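Local coordinates for ribosomal protein S2-related protein (Deinococcus radiodurans, PDB 2JH3), which binds a [4Fe-4S] cluster and has a chelatase-like fold, possibly acting as a sirohydrochlorin ferrochelatase, at residues R114-H119 with A254-A259; V72-G77 with F212-G217; Q322-P327 with W355-S360; T311-R316 with L351-R356. All blocks are in the same frame, centred on the assembly; numbering follows the deposited sequence.

Interaction 1 of 4, residues R114-H119 with A254-A259; sequences RPLGAH and AEVVLA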
loop_
_atom_site.group_PDB
_atom_site.type_symbol
_atom_site.label_atom_id
_atom_site.label_comp_id
_atom_site.label_asym_id
_atom_site.label_seq_id
_atom_site.Cartn_x
_atom_site.Cartn_y
_atom_site.Cartn_z
ATOM N N ARG A 114 29.503 -21.019 15.102
ATOM C CA ARG A 114 30.052 -19.720 15.376
ATOM C C ARG A 114 29.839 -18.911 14.145
ATOM O O ARG A 114 29.653 -19.441 13.028
ATOM C CB ARG A 114 31.539 -19.868 15.739
ATOM C CG ARG A 114 31.690 -20.541 17.060
ATOM C CD ARG A 114 33.182 -20.633 17.472
ATOM N NE ARG A 114 33.745 -19.316 17.811
ATOM C CZ ARG A 114 35.024 -19.113 18.168
ATOM N NH1 ARG A 114 35.890 -20.136 18.205
ATOM N NH2 ARG A 114 35.444 -17.886 18.426
ATOM N N PRO A 115 29.812 -17.600 14.316
ATOM C CA PRO A 115 29.672 -16.721 13.186
ATOM C C PRO A 115 30.862 -16.603 12.261
ATOM O O PRO A 115 32.030 -16.814 12.683
ATOM C CB PRO A 115 29.353 -15.393 13.833
ATOM C CG PRO A 115 29.623 -15.542 15.251
ATOM C CD PRO A 115 29.860 -16.889 15.599
ATOM N N LEU A 116 30.566 -16.253 11.009
ATOM C CA LEU A 116 31.579 -16.056 9.943
ATOM C C LEU A 116 32.741 -15.275 10.490
ATOM O O LEU A 116 33.898 -15.664 10.331
ATOM C CB LEU A 116 30.962 -15.277 8.802
ATOM C CG LEU A 116 31.877 -14.903 7.660
ATOM C CD1 LEU A 116 32.472 -16.187 7.099
ATOM C CD2 LEU A 116 31.161 -14.180 6.593
ATOM N N GLY A 117 32.419 -14.199 11.201
ATOM C CA GLY A 117 33.440 -13.279 11.694
ATOM C C GLY A 117 34.390 -13.917 12.670
ATOM O O GLY A 117 35.502 -13.441 12.823
ATOM N N ALA A 118 33.981 -14.987 13.334
ATOM C CA ALA A 118 34.873 -15.713 14.292
ATOM C C ALA A 118 35.892 -16.702 13.667
ATOM O O ALA A 118 36.839 -17.144 14.325
ATOM C CB ALA A 118 34.035 -16.449 15.343
ATOM N N HIS A 119 35.658 -17.127 12.441
ATOM C CA HIS A 119 36.517 -18.136 11.849
ATOM C C HIS A 119 37.892 -17.569 11.386
ATOM O O HIS A 119 37.979 -16.499 10.744
ATOM C CB HIS A 119 35.834 -18.867 10.717
ATOM C CG HIS A 119 36.553 -20.119 10.294
ATOM N ND1 HIS A 119 36.325 -21.341 10.861
ATOM C CD2 HIS A 119 37.500 -20.311 9.350
ATOM C CE1 HIS A 119 37.094 -22.243 10.270
ATOM N NE2 HIS A 119 37.824 -21.635 9.354
ATOM N N ALA A 254 33.050 -17.529 0.807
ATOM C CA ALA A 254 32.337 -18.821 0.637
ATOM C C ALA A 254 33.143 -19.959 1.192
ATOM O O ALA A 254 32.610 -20.870 1.835
ATOM C CB ALA A 254 32.001 -19.104 -0.805
ATOM N N GLU A 255 34.458 -19.906 0.974
ATOM C CA GLU A 255 35.339 -20.931 1.531
ATOM C C GLU A 255 35.406 -20.910 3.028
ATOM O O GLU A 255 35.572 -21.964 3.649
ATOM C CB GLU A 255 36.749 -20.870 0.884
ATOM C CG GLU A 255 36.775 -21.542 -0.543
ATOM C CD GLU A 255 36.374 -23.063 -0.495
ATOM O OE1 GLU A 255 36.949 -23.862 0.301
ATOM O OE2 GLU A 255 35.480 -23.477 -1.276
ATOM N N VAL A 256 35.275 -19.740 3.643
ATOM C CA VAL A 256 35.257 -19.679 5.108
ATOM C C VAL A 256 33.975 -20.297 5.690
ATOM O O VAL A 256 34.008 -21.018 6.680
ATOM C CB VAL A 256 35.407 -18.202 5.646
ATOM C CG1 VAL A 256 35.495 -18.205 7.113
ATOM C CG2 VAL A 256 36.650 -17.490 5.013
ATOM N N VAL A 257 32.850 -19.967 5.087
ATOM C CA VAL A 257 31.542 -20.544 5.463
ATOM C C VAL A 257 31.573 -22.069 5.437
ATOM O O VAL A 257 31.118 -22.723 6.383
ATOM C CB VAL A 257 30.447 -20.012 4.517
ATOM C CG1 VAL A 257 29.147 -20.880 4.588
ATOM C CG2 VAL A 257 30.140 -18.574 4.827
ATOM N N LEU A 258 32.128 -22.615 4.361
ATOM C CA LEU A 258 32.328 -24.083 4.209
ATOM C C LEU A 258 33.175 -24.693 5.325
ATOM O O LEU A 258 32.812 -25.736 5.911
ATOM C CB LEU A 258 32.909 -24.412 2.844
ATOM C CG LEU A 258 31.988 -24.357 1.605
ATOM C CD1 LEU A 258 32.732 -24.775 0.347
ATOM C CD2 LEU A 258 30.779 -25.240 1.762
ATOM N N ALA A 259 34.269 -24.004 5.672
ATOM C CA ALA A 259 35.140 -24.421 6.759
ATOM C C ALA A 259 34.438 -24.378 8.068
ATOM O O ALA A 259 34.577 -25.298 8.880
ATOM C CB ALA A 259 36.429 -23.563 6.778
#

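Interaction 2 of 4, residues V72-G77 with F212-G217; sequences VFLSEG and FLTHLG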
loop_
_atom_site.group_PDB
_atom_site.type_symbol
_atom_site.label_atom_id
_atom_site.label_comp_id
_atom_site.label_asym_id
_atom_site.label_seq_id
_atom_site.Cartn_x
_atom_site.Cartn_y
_atom_site.Cartn_z
ATOM N N VAL A 72 26.065 -15.427 8.914
ATOM C CA VAL A 72 26.867 -14.529 8.076
ATOM C C VAL A 72 26.877 -13.139 8.749
ATOM O O VAL A 72 26.220 -12.193 8.301
ATOM C CB VAL A 72 26.333 -14.508 6.598
ATOM C CG1 VAL A 72 27.282 -13.677 5.657
ATOM C CG2 VAL A 72 26.285 -15.886 6.059
ATOM N N PHE A 73 27.553 -13.083 9.900
ATOM C CA PHE A 73 27.715 -11.896 10.707
ATOM C C PHE A 73 29.209 -11.801 11.010
ATOM O O PHE A 73 29.888 -12.820 11.265
ATOM C CB PHE A 73 26.973 -11.953 12.045
ATOM C CG PHE A 73 25.475 -11.787 11.915
ATOM C CD1 PHE A 73 24.847 -10.656 12.404
ATOM C CD2 PHE A 73 24.710 -12.756 11.273
ATOM C CE1 PHE A 73 23.474 -10.492 12.272
ATOM C CE2 PHE A 73 23.340 -12.608 11.161
ATOM C CZ PHE A 73 22.730 -11.464 11.657
ATOM N N LEU A 74 29.707 -10.559 10.972
ATOM C CA LEU A 74 31.123 -10.313 11.188
ATOM C C LEU A 74 31.318 -9.804 12.583
ATOM O O LEU A 74 32.073 -8.880 12.829
ATOM C CB LEU A 74 31.667 -9.367 10.123
ATOM C CG LEU A 74 31.620 -10.001 8.740
ATOM C CD1 LEU A 74 32.210 -9.122 7.680
ATOM C CD2 LEU A 74 32.399 -11.265 8.710
ATOM N N SER A 75 30.581 -10.384 13.515
ATOM C CA SER A 75 30.759 -10.100 14.930
ATOM C C SER A 75 30.386 -11.375 15.655
ATOM O O SER A 75 29.872 -12.348 15.021
ATOM C CB SER A 75 29.867 -8.974 15.378
ATOM O OG SER A 75 28.502 -9.329 15.082
ATOM N N GLU A 76 30.706 -11.420 16.943
ATOM C CA GLU A 76 30.370 -12.553 17.772
ATOM C C GLU A 76 30.065 -11.922 19.081
ATOM O O GLU A 76 30.941 -11.380 19.726
ATOM C CB GLU A 76 31.539 -13.532 17.877
ATOM C CG GLU A 76 31.329 -14.704 18.792
ATOM C CD GLU A 76 32.448 -15.741 18.618
ATOM O OE1 GLU A 76 33.660 -15.308 18.480
ATOM O OE2 GLU A 76 32.109 -16.952 18.621
ATOM N N GLY A 77 28.799 -11.925 19.440
ATOM C CA GLY A 77 28.339 -11.025 20.466
ATOM C C GLY A 77 26.879 -11.315 20.714
ATOM O O GLY A 77 26.387 -12.403 20.405
ATOM N N PHE A 212 35.751 -4.381 7.527
ATOM C CA PHE A 212 35.328 -5.716 8.088
ATOM C C PHE A 212 33.809 -5.688 8.293
ATOM O O PHE A 212 33.335 -5.691 9.398
ATOM C CB PHE A 212 36.010 -5.991 9.410
ATOM C CG PHE A 212 35.850 -7.401 9.896
ATOM C CD1 PHE A 212 36.430 -8.450 9.193
ATOM C CD2 PHE A 212 35.231 -7.682 11.123
ATOM C CE1 PHE A 212 36.351 -9.773 9.657
ATOM C CE2 PHE A 212 35.154 -8.992 11.565
ATOM C CZ PHE A 212 35.732 -10.034 10.821
ATOM N N LEU A 213 33.095 -5.593 7.180
ATOM C CA LEU A 213 31.641 -5.409 7.117
ATOM C C LEU A 213 31.062 -6.388 6.093
ATOM O O LEU A 213 31.696 -6.685 5.066
ATOM C CB LEU A 213 31.350 -3.976 6.586
ATOM C CG LEU A 213 31.245 -2.765 7.497
ATOM C CD1 LEU A 213 31.568 -3.001 8.914
ATOM C CD2 LEU A 213 32.029 -1.620 6.895
ATOM N N THR A 214 29.829 -6.855 6.326
ATOM C CA THR A 214 29.157 -7.633 5.286
ATOM C C THR A 214 28.828 -6.747 4.121
ATOM O O THR A 214 28.892 -7.179 2.968
ATOM C CB THR A 214 27.835 -8.278 5.772
ATOM O OG1 THR A 214 27.023 -7.277 6.378
ATOM C CG2 THR A 214 28.104 -9.390 6.762
ATOM N N HIS A 215 28.447 -5.512 4.419
ATOM C CA HIS A 215 28.027 -4.559 3.388
ATOM C C HIS A 215 28.298 -3.160 3.852
ATOM O O HIS A 215 28.665 -2.919 5.004
ATOM C CB HIS A 215 26.515 -4.676 3.098
ATOM C CG HIS A 215 25.690 -4.478 4.318
ATOM N ND1 HIS A 215 25.704 -5.381 5.370
ATOM C CD2 HIS A 215 24.910 -3.456 4.704
ATOM C CE1 HIS A 215 24.924 -4.932 6.335
ATOM N NE2 HIS A 215 24.439 -3.759 5.959
ATOM N N LEU A 216 28.073 -2.228 2.929
ATOM C CA LEU A 216 28.184 -0.819 3.237
ATOM C C LEU A 216 27.006 -0.073 2.629
ATOM O O LEU A 216 26.937 0.123 1.407
ATOM C CB LEU A 216 29.530 -0.292 2.698
ATOM C CG LEU A 216 30.052 0.994 3.339
ATOM C CD1 LEU A 216 30.269 0.833 4.816
ATOM C CD2 LEU A 216 31.332 1.381 2.653
ATOM N N GLY A 217 26.067 0.302 3.491
ATOM C CA GLY A 217 24.938 1.102 3.073
ATOM C C GLY A 217 25.386 2.480 2.653
ATOM O O GLY A 217 26.539 2.856 2.838
#

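Interaction 3 of 4, residues Q322-P327 with W355-S360; sequences QTVVTP and WRAVLS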
loop_
_atom_site.group_PDB
_atom_site.type_symbol
_atom_site.label_atom_id
_atom_site.label_comp_id
_atom_site.label_asym_id
_atom_site.label_seq_id
_atom_site.Cartn_x
_atom_site.Cartn_y
_atom_site.Cartn_z
ATOM N N GLN A 322 10.095 -8.908 -18.864
ATOM C CA GLN A 322 11.498 -9.268 -18.656
ATOM C C GLN A 322 11.529 -10.735 -18.200
ATOM O O GLN A 322 10.876 -11.100 -17.252
ATOM C CB GLN A 322 12.168 -8.339 -17.649
ATOM C CG GLN A 322 13.563 -8.773 -17.286
ATOM C CD GLN A 322 14.256 -7.860 -16.308
ATOM O OE1 GLN A 322 13.726 -6.797 -15.915
ATOM N NE2 GLN A 322 15.477 -8.236 -15.945
ATOM N N THR A 323 12.251 -11.576 -18.909
ATOM C CA THR A 323 12.341 -13.015 -18.601
ATOM C C THR A 323 13.521 -13.310 -17.771
ATOM O O THR A 323 14.658 -12.882 -18.121
ATOM C CB THR A 323 12.489 -13.849 -19.908
ATOM O OG1 THR A 323 11.324 -13.685 -20.668
ATOM C CG2 THR A 323 12.610 -15.372 -19.638
ATOM N N VAL A 324 13.329 -14.117 -16.729
ATOM C CA VAL A 324 14.421 -14.714 -15.992
ATOM C C VAL A 324 14.248 -16.180 -15.938
ATOM O O VAL A 324 13.109 -16.712 -16.118
ATOM C CB VAL A 324 14.474 -14.214 -14.555
ATOM C CG1 VAL A 324 14.972 -12.749 -14.507
ATOM C CG2 VAL A 324 13.152 -14.361 -13.851
ATOM N N VAL A 325 15.344 -16.874 -15.638
ATOM C CA VAL A 325 15.310 -18.326 -15.775
ATOM C C VAL A 325 15.924 -19.017 -14.567
ATOM O O VAL A 325 16.193 -20.204 -14.633
ATOM C CB VAL A 325 15.993 -18.772 -17.122
ATOM C CG1 VAL A 325 15.253 -18.228 -18.325
ATOM C CG2 VAL A 325 17.479 -18.380 -17.121
ATOM N N THR A 326 16.248 -18.263 -13.502
ATOM C CA THR A 326 16.862 -18.812 -12.285
ATOM C C THR A 326 16.006 -18.357 -11.076
ATOM O O THR A 326 15.310 -17.339 -11.128
ATOM C CB THR A 326 18.313 -18.281 -12.029
ATOM O OG1 THR A 326 18.249 -16.873 -11.920
ATOM C CG2 THR A 326 19.222 -18.584 -13.182
ATOM N N PRO A 327 15.958 -19.151 -10.025
ATOM C CA PRO A 327 15.291 -18.713 -8.752
ATOM C C PRO A 327 15.814 -17.421 -8.207
ATOM O O PRO A 327 15.085 -16.544 -7.711
ATOM C CB PRO A 327 15.623 -19.867 -7.801
ATOM C CG PRO A 327 15.851 -21.007 -8.680
ATOM C CD PRO A 327 16.382 -20.559 -9.947
ATOM N N TRP A 355 7.470 -8.906 -15.320
ATOM C CA TRP A 355 8.441 -9.990 -15.332
ATOM C C TRP A 355 7.808 -11.330 -15.666
ATOM O O TRP A 355 6.584 -11.508 -15.543
ATOM C CB TRP A 355 9.157 -10.033 -13.996
ATOM C CG TRP A 355 8.200 -10.316 -12.847
ATOM C CD1 TRP A 355 7.568 -9.405 -12.112
ATOM C CD2 TRP A 355 7.779 -11.600 -12.334
ATOM N NE1 TRP A 355 6.776 -9.983 -11.211
ATOM C CE2 TRP A 355 6.848 -11.345 -11.339
ATOM C CE3 TRP A 355 8.088 -12.926 -12.648
ATOM C CZ2 TRP A 355 6.233 -12.373 -10.594
ATOM C CZ3 TRP A 355 7.497 -13.939 -11.914
ATOM C CH2 TRP A 355 6.557 -13.662 -10.930
ATOM N N ARG A 356 8.610 -12.291 -16.128
ATOM C CA ARG A 356 8.166 -13.712 -16.222
ATOM C C ARG A 356 9.319 -14.674 -15.902
ATOM O O ARG A 356 10.442 -14.452 -16.341
ATOM C CB ARG A 356 7.551 -14.061 -17.588
ATOM C CG ARG A 356 8.474 -14.305 -18.715
ATOM C CD ARG A 356 7.846 -14.308 -20.057
ATOM N NE ARG A 356 7.510 -15.664 -20.525
ATOM C CZ ARG A 356 8.340 -16.493 -21.149
ATOM N NH1 ARG A 356 7.906 -17.677 -21.540
ATOM N NH2 ARG A 356 9.575 -16.121 -21.446
ATOM N N ALA A 357 9.080 -15.686 -15.097
ATOM C CA ALA A 357 10.132 -16.605 -14.789
ATOM C C ALA A 357 9.852 -17.893 -15.483
ATOM O O ALA A 357 8.733 -18.423 -15.367
ATOM C CB ALA A 357 10.252 -16.854 -13.289
ATOM N N VAL A 358 10.859 -18.461 -16.151
ATOM C CA VAL A 358 10.711 -19.805 -16.726
ATOM C C VAL A 358 11.655 -20.733 -16.016
ATOM O O VAL A 358 12.860 -20.558 -16.086
ATOM C CB VAL A 358 10.922 -19.779 -18.235
ATOM C CG1 VAL A 358 10.938 -21.210 -18.832
ATOM C CG2 VAL A 358 9.828 -19.006 -18.904
ATOM N N LEU A 359 11.105 -21.673 -15.230
ATOM C CA LEU A 359 11.875 -22.556 -14.345
ATOM C C LEU A 359 11.700 -24.054 -14.690
ATOM O O LEU A 359 10.650 -24.491 -15.076
ATOM C CB LEU A 359 11.459 -22.388 -12.856
ATOM C CG LEU A 359 11.632 -21.001 -12.262
ATOM C CD1 LEU A 359 11.265 -20.924 -10.806
ATOM C CD2 LEU A 359 13.037 -20.405 -12.470
ATOM N N SER A 360 12.806 -24.785 -14.597
ATOM C CA SER A 360 12.788 -26.192 -14.705
ATOM C C SER A 360 12.103 -26.769 -13.472
ATOM O O SER A 360 12.010 -26.094 -12.433
ATOM C CB SER A 360 14.243 -26.640 -14.753
ATOM O OG SER A 360 14.830 -26.480 -13.486
HETATM O O HOH W 1 15.316 -22.868 -14.155
#

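Interaction 4 of 4, residues T311-R316 with L351-R356; sequences TLDEGR and LPRGWR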
loop_
_atom_site.group_PDB
_atom_site.type_symbol
_atom_site.label_atom_id
_atom_site.label_comp_id
_atom_site.label_asym_id
_atom_site.label_seq_id
_atom_site.Cartn_x
_atom_site.Cartn_y
_atom_site.Cartn_z
ATOM N N THR A 311 -0.244 -12.198 -11.620
ATOM C CA THR A 311 -1.584 -12.331 -12.095
ATOM C C THR A 311 -2.163 -11.120 -12.864
ATOM O O THR A 311 -2.961 -11.309 -13.791
ATOM C CB THR A 311 -2.505 -12.711 -10.958
ATOM O OG1 THR A 311 -2.298 -11.822 -9.890
ATOM C CG2 THR A 311 -2.235 -14.099 -10.456
ATOM N N LEU A 312 -1.764 -9.891 -12.551
ATOM C CA LEU A 312 -2.171 -8.723 -13.297
ATOM C C LEU A 312 -1.635 -8.715 -14.751
ATOM O O LEU A 312 -2.132 -7.987 -15.595
ATOM C CB LEU A 312 -1.731 -7.393 -12.584
ATOM C CG LEU A 312 -2.462 -7.016 -11.252
ATOM C CD1 LEU A 312 -1.774 -5.811 -10.618
ATOM C CD2 LEU A 312 -3.884 -6.745 -11.504
ATOM N N ASP A 313 -0.538 -9.439 -14.976
ATOM C CA ASP A 313 0.077 -9.593 -16.277
ATOM C C ASP A 313 -0.441 -10.837 -17.026
ATOM O O ASP A 313 0.136 -11.156 -18.041
ATOM C CB ASP A 313 1.639 -9.707 -16.103
ATOM C CG ASP A 313 2.294 -8.356 -15.794
ATOM O OD1 ASP A 313 1.715 -7.281 -16.168
ATOM O OD2 ASP A 313 3.376 -8.375 -15.160
ATOM N N GLU A 314 -1.462 -11.582 -16.516
ATOM C CA GLU A 314 -2.104 -12.604 -17.317
ATOM C C GLU A 314 -2.435 -12.098 -18.714
ATOM O O GLU A 314 -2.834 -10.975 -18.838
ATOM C CB GLU A 314 -3.368 -13.156 -16.627
ATOM C CG GLU A 314 -3.833 -14.390 -17.321
ATOM C CD GLU A 314 -5.095 -14.999 -16.804
ATOM O OE1 GLU A 314 -5.652 -14.551 -15.762
ATOM O OE2 GLU A 314 -5.454 -16.021 -17.434
ATOM N N GLY A 315 -2.176 -12.874 -19.789
ATOM C CA GLY A 315 -2.509 -12.435 -21.147
ATOM C C GLY A 315 -1.514 -11.456 -21.806
ATOM O O GLY A 315 -1.562 -11.141 -23.006
ATOM N N ARG A 316 -0.569 -10.973 -21.041
ATOM C CA ARG A 316 0.279 -9.937 -21.541
ATOM C C ARG A 316 1.319 -10.554 -22.493
ATOM O O ARG A 316 1.900 -11.590 -22.211
ATOM C CB ARG A 316 0.991 -9.229 -20.382
ATOM C CG ARG A 316 1.606 -7.974 -20.757
ATOM C CD ARG A 316 1.928 -7.182 -19.519
ATOM N NE ARG A 316 2.864 -6.146 -19.818
ATOM C CZ ARG A 316 3.519 -5.411 -18.943
ATOM N NH1 ARG A 316 3.402 -5.514 -17.622
ATOM N NH2 ARG A 316 4.325 -4.519 -19.423
ATOM N N LEU A 351 3.680 -6.909 -5.103
ATOM C CA LEU A 351 4.560 -7.596 -6.029
ATOM C C LEU A 351 4.540 -6.734 -7.263
ATOM O O LEU A 351 3.511 -6.289 -7.664
ATOM C CB LEU A 351 4.043 -8.987 -6.358
ATOM C CG LEU A 351 4.932 -10.007 -7.028
ATOM C CD1 LEU A 351 5.972 -10.335 -6.091
ATOM C CD2 LEU A 351 4.112 -11.219 -7.400
ATOM N N PRO A 352 5.688 -6.457 -7.844
ATOM C CA PRO A 352 5.736 -5.703 -9.076
ATOM C C PRO A 352 5.341 -6.515 -10.334
ATOM O O PRO A 352 5.416 -7.737 -10.366
ATOM C CB PRO A 352 7.205 -5.200 -9.096
ATOM C CG PRO A 352 7.946 -6.344 -8.499
ATOM C CD PRO A 352 7.030 -6.852 -7.383
ATOM N N ARG A 353 4.821 -5.780 -11.308
ATOM C CA ARG A 353 4.504 -6.257 -12.607
ATOM C C ARG A 353 5.745 -6.217 -13.506
ATOM O O ARG A 353 6.784 -5.713 -13.142
ATOM C CB ARG A 353 3.348 -5.467 -13.229
ATOM C CG ARG A 353 2.028 -5.724 -12.592
ATOM C CD ARG A 353 0.975 -4.707 -13.057
ATOM N NE ARG A 353 1.126 -3.438 -12.370
ATOM C CZ ARG A 353 0.342 -2.356 -12.486
ATOM N NH1 ARG A 353 -0.667 -2.353 -13.333
ATOM N NH2 ARG A 353 0.580 -1.300 -11.694
ATOM N N GLY A 354 5.627 -6.894 -14.630
ATOM C CA GLY A 354 6.578 -6.722 -15.726
ATOM C C GLY A 354 7.617 -7.801 -16.006
ATOM O O GLY A 354 8.423 -7.677 -16.927
ATOM N N TRP A 355 7.470 -8.906 -15.320
ATOM C CA TRP A 355 8.441 -9.990 -15.332
ATOM C C TRP A 355 7.808 -11.330 -15.666
ATOM O O TRP A 355 6.584 -11.508 -15.543
ATOM C CB TRP A 355 9.157 -10.033 -13.996
ATOM C CG TRP A 355 8.200 -10.316 -12.847
ATOM C CD1 TRP A 355 7.568 -9.405 -12.112
ATOM C CD2 TRP A 355 7.779 -11.600 -12.334
ATOM N NE1 TRP A 355 6.776 -9.983 -11.211
ATOM C CE2 TRP A 355 6.848 -11.345 -11.339
ATOM C CE3 TRP A 355 8.088 -12.926 -12.648
ATOM C CZ2 TRP A 355 6.233 -12.373 -10.594
ATOM C CZ3 TRP A 355 7.497 -13.939 -11.914
ATOM C CH2 TRP A 355 6.557 -13.662 -10.930
ATOM N N ARG A 356 8.610 -12.291 -16.128
ATOM C CA ARG A 356 8.166 -13.712 -16.222
ATOM C C ARG A 356 9.319 -14.674 -15.902
ATOM O O ARG A 356 10.442 -14.452 -16.341
ATOM C CB ARG A 356 7.551 -14.061 -17.588
ATOM C CG ARG A 356 8.474 -14.305 -18.715
ATOM C CD ARG A 356 7.846 -14.308 -20.057
ATOM N NE ARG A 356 7.510 -15.664 -20.525
ATOM C CZ ARG A 356 8.340 -16.493 -21.149
ATOM N NH1 ARG A 356 7.906 -17.677 -21.540
ATOM N NH2 ARG A 356 9.575 -16.121 -21.446
HETATM O O HOH W 2 4.738 -10.399 -14.096
#

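Interaction 1 of 4, residues R114-H119 with A254-A259
The short 3-10 turn of residues 116-118 and the following His119 lie against one side of helix 253-262, the backbones coming nearest where the CA atoms of Leu116 and Val257 are 6.3 Å apart. Val256, whose CB bond points at the turn, is the central side chain. Its CG1 sits between two partners, 3.6 Å from Leu116 CD1 and 3.7 Å from His119 CD2. Leu116 crosses Val256 at about a right angle and reaches it with a single methyl; CG extends anti to the backbone N (chi1 176°), which carries CD1 across to the helix, where it also meets Val257 CG2 at 4.0 Å. His119 runs past Val256 in the opposite direction. One face of its imidazole lies over the carbonyl oxygen of Val256, while NE2 approaches Ala259 CB obliquely at 3.5 Å, one helical turn further along. The contact is therefore almost wholly apolar; of the ring nitrogens, ND1 makes a weak hydrogen bond to Glu263. Met122 of helix 122-133 closes over Leu116 and Val256 together, and Val257 turns to Val26 and Leu30 of helix 18-35. Residues 254-259, within the second CbiX region, are thus packed among helix 18-35, helix 122-133 and the loop after strand 108-112, whose residues 114-119 lie within the first.

Interaction 2 of 4, residues V72-G77 with F212-G217
Val72 meets the other loop through its backbone, its carbonyl O lying 3.7 Å from Thr214 CG2, while its side chain leans on Thr23 of helix 18-35. Phe73 directs its ring to the other side, onto helix 78-88. Leu74 carries the contact: its CB and CD2 go to the Phe212 ring, CD1 to the Leu213-Thr214 backbone and CG to the Thr214 methyl. CB sits over one face of the ring in a CH-pi contact, 4.2 Å from the Phe212 centroid and 26° off the normal. CD2 is next to Phe212 CZ at 4.1 Å. With CG anti to the carbonyl carbon (chi1 -65°), CD1 reaches the opposing main chain and packs 3.4 Å from Leu213 C and 3.6 Å from Thr214 N. The backbone of Leu74 takes part as well: its O lies 3.3 Å from Phe212 CE2, and the same oxygen accepts a hydrogen bond from Asn154. While the Thr214 methyl packs on Leu74, Thr214 OG1 pairs with His215 ND1, 2.5 Å off, within its own loop. Beyond Leu74 the chain runs to Gly77; Gly217 holds the N-cap position of helix 218-234, as Gly77 does for helix 78-88. Each loop joins a parallel strand to the next helix, the strand-to-helix connection of an alpha/beta domain, and their meeting is consistent with two chelatase-like CbiX domains facing each other across such loops.

Interaction 3 of 4, residues Q322-P327 with W355-S360
Thr323 lies alongside Arg356, the two side chains pointing the same way, with the threonine hydroxyl at the edge of the guanidinium. Arg356 NH2 donates to Thr323 OG1 over 3.1 Å, only 5° out of the guanidinium plane. A bend at chi3 (-96°) lays the guanidinium along its own strand, with Val358 CG2 over one face, offset toward the rim, while NE forms a salt bridge to Glu307 on the adjacent strand 305-310. Beneath these side chains strands 322-324 and 355-359 run parallel. Arg356 N donates to Gln322 O at 2.8 Å, Val324 N to Arg356 O and Val358 N to Val324 O, each of the latter two at 2.9 Å. With helix 327-333 between them in sequence, the strands form a beta-alpha-beta crossover, and 322-324 is the outermost strand of its five-stranded sheet within the chain. On the face opposite Thr323, Val324 CG2 packs on Ala357 CB at 3.9 Å, and the helix covers this side through Leu333, which touches Val324 and Trp355. Where the strands end, Leu359 CD2 lies against the Val325 carbonyl carbon at 3.8 Å and near Pro327 CD. A water donates to Val325 O and accepts from Ser360 N. Thr326 OG1 caps Gly329 N of helix 327-333, and Ser360 OG caps Asp363 N of helix 361-371.

Interaction 4 of 4, residues T311-R316 with L351-R356
Hydrogen bonding centres on the carboxylate of Asp313, which reaches across to the loop leading into strand 355-359. Gly354 N donates to Asp313 OD2 at 2.7 Å with a nearly straight 166° angle, meeting the syn lone pair. A water donates both to that oxygen and to Trp355 O, adding a second, bridged link to the strand; it also lies over one face of the indole. The salt bridge is local to the first segment: Arg316 NH1 binds Asp313 OD1 at 2.8 Å, in the guanidinium plane but 46° out of the carboxylate plane. The arginine is extended, and its NE pairs with Asp320. Van der Waals packing falls to Arg353, whose CB lies 3.5 Å from Asp313 OD2 and whose CD rests on Leu312 CD1 at 3.8 Å. That methyl lies over one face of the Arg353 guanidinium, which a bend at chi3 (-78°) turns to Glu338 and to the carbonyl oxygens of Leu426 and, weakly, Cys425 of the second subunit. With both oxygens of Asp313 gripped, one by the backbone and water and the other by Arg316, the carboxylate is fixed in rotation and probably held as the anion, tying the 313-316 beta turn to the start of strand 355-359 at the subunit interface.

How the interactions relate
Interactions 1 and 2 are buried and mainly apolar. Both join the first CbiX region to the second, and they touch each other: Gly117 N lies 2.9 Å from Phe73 O, and Arg114 NE forms a salt bridge with Glu76 OE2. Interactions 3 and 4 lie in the stabilising domain, are only partly buried, and rely on polar bonds. They share Trp355 and Arg356 of strand 355-359, which meets a parallel neighbour in interaction 3 and is held near its start by a carboxylate in interaction 4. Only interaction 4 is touched by the second subunit. The two pairs are separate, with centres at least about 31 Å apart.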